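Local coordinates for protein 1,4-dihydroxy-2-naphthoyl-CoA hydrolase (Synechocystis sp., PDB 4K00) that hydrolyses 1,4-dihydroxy-2-naphthoyl-CoA to 1,4-dihydroxy-2-naphthoate and free CoA, a step of phylloquinone (vitamin K1) biosynthesis, at residues A[70-73]-A[74-78]. Sequence-based numbering, arbitrary orientation.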
loop_
_atom_site.group_PDB
_atom_site.type_symbol
_atom_site.label_atom_id
_atom_site.label_comp_id
_atom_site.label_asym_id
_atom_site.label_seq_id
_atom_site.Cartn_x
_atom_site.Cartn_y
_atom_site.Cartn_z
ATOM N N ALA A 70 2.504 11.602 -18.160
ATOM C CA ALA A 70 2.991 12.749 -17.403
ATOM C C ALA A 70 2.753 12.519 -15.912
ATOM O O ALA A 70 1.811 11.818 -15.540
ATOM C CB ALA A 70 2.286 14.010 -17.865
ATOM N N PRO A 71 3.612 13.096 -15.055
ATOM C CA PRO A 71 3.553 12.818 -13.615
ATOM C C PRO A 71 2.509 13.652 -12.896
ATOM O O PRO A 71 2.038 14.658 -13.433
ATOM C CB PRO A 71 4.958 13.185 -13.133
ATOM C CG PRO A 71 5.392 14.272 -14.072
ATOM C CD PRO A 71 4.775 13.932 -15.408
ATOM N N ALA A 72 2.138 13.217 -11.697
ATOM C CA ALA A 72 1.379 14.040 -10.772
ATOM C C ALA A 72 2.113 14.156 -9.443
ATOM O O ALA A 72 3.058 13.415 -9.178
ATOM C CB ALA A 72 -0.010 13.450 -10.567
ATOM N N HIS A 73 1.684 15.106 -8.621
ATOM C CA HIS A 73 2.350 15.412 -7.363
ATOM C C HIS A 73 1.341 15.435 -6.223
ATOM O O HIS A 73 0.132 15.525 -6.444
ATOM C CB HIS A 73 3.073 16.765 -7.446
ATOM C CG HIS A 73 4.062 16.853 -8.561
ATOM N ND1 HIS A 73 3.706 17.194 -9.849
ATOM C CD2 HIS A 73 5.403 16.659 -8.580
ATOM C CE1 HIS A 73 4.782 17.186 -10.617
ATOM N NE2 HIS A 73 5.823 16.865 -9.872
ATOM N N CYS A 74 1.866 15.344 -5.001
ATOM C CA CYS A 74 1.085 15.437 -3.775
ATOM C C CYS A 74 0.188 16.658 -3.763
ATOM O O CYS A 74 0.636 17.779 -4.017
ATOM C CB CYS A 74 2.046 15.518 -2.583
ATOM S SG CYS A 74 1.244 15.338 -0.991
ATOM N N GLY A 75 -1.083 16.448 -3.450
ATOM C CA GLY A 75 -2.017 17.553 -3.385
ATOM C C GLY A 75 -2.783 17.792 -4.673
ATOM O O GLY A 75 -3.761 18.519 -4.666
ATOM N N ASP A 76 -2.350 17.192 -5.782
ATOM C CA ASP A 76 -3.066 17.373 -7.048
ATOM C C ASP A 76 -4.467 16.796 -6.916
ATOM O O ASP A 76 -4.687 15.817 -6.197
ATOM C CB ASP A 76 -2.340 16.676 -8.203
ATOM C CG ASP A 76 -1.078 17.396 -8.634
ATOM O OD1 ASP A 76 -0.810 18.508 -8.126
ATOM O OD2 ASP A 76 -0.357 16.851 -9.496
ATOM N N ARG A 77 -5.412 17.390 -7.627
ATOM C CA ARG A 77 -6.740 16.817 -7.741
ATOM C C ARG A 77 -6.920 16.239 -9.140
ATOM O O ARG A 77 -6.761 16.940 -10.141
ATOM C CB ARG A 77 -7.799 17.874 -7.461
ATOM C CG ARG A 77 -9.193 17.298 -7.277
ATOM C CD ARG A 77 -10.142 18.326 -6.676
ATOM N NE ARG A 77 -10.172 19.557 -7.462
ATOM C CZ ARG A 77 -10.931 19.735 -8.540
ATOM N NH1 ARG A 77 -11.729 18.759 -8.960
ATOM N NH2 ARG A 77 -10.890 20.886 -9.198
ATOM N N LEU A 78 -7.229 14.952 -9.195
ATOM C CA LEU A 78 -7.256 14.205 -10.452
ATOM C C LEU A 78 -8.680 13.750 -10.754
ATOM O O LEU A 78 -9.506 13.615 -9.847
ATOM C CB LEU A 78 -6.336 12.993 -10.372
ATOM C CG LEU A 78 -4.907 13.231 -9.885
ATOM C CD1 LEU A 78 -4.140 11.929 -9.953
ATOM C CD2 LEU A 78 -4.215 14.313 -10.699
HETATM O O HOH W 1 1.436 18.313 -10.815
#
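His73 and Asp76 are the ends of a type II beta turn, with Cys74 and Gly75 at its corners. The turn is closed by the backbone of Asp76, whose N donates to His73 O at 3.1 Å. Gly75 has a positive phi, where a side chain would press on the carbonyl oxygen of Cys74. Asp76 also reaches back with its carboxylate. Its CG is anti to its own carbonyl carbon and beside its backbone N (chi1 -73°), which brings OD2 round to the amide of His73. His73 N donates to Asp76 OD2 at 2.8 Å in a nearly straight bond. The amide comes from above the carboxylate plane, 62° out of it. The two bonds therefore join His73 and Asp76 in both directions, one through backbone alone and one through the carboxylate. This turn leads from the loop after strand 57-68 into strand 77-86 of the antiparallel hotdog sheet. Gln100, on the neighbouring strand 91-100, gives OD2 a further hydrogen bond from its side-chain NE2. The His73 ring runs alongside the Asp76 side chain, its plane 77° from that of the carboxylate. A water in the ring plane bridges the pair, lying 2.7 Å from His73 ND1 and donating to Asp76 OD2 at the same distance. With an alanine here in place of Asp76, the amide of His73 and the side chain of Gln100 would probably lose their shared acceptor, and the bridging water one of its anchors. Ala72 CB lies 3.6 Å from Asp76 OD2 and touches Leu78 CD2 at 4.3 Å. Both apolar side chains also rest on helix 26-43, Ala72 against Phe29 and Leu78 against Met32.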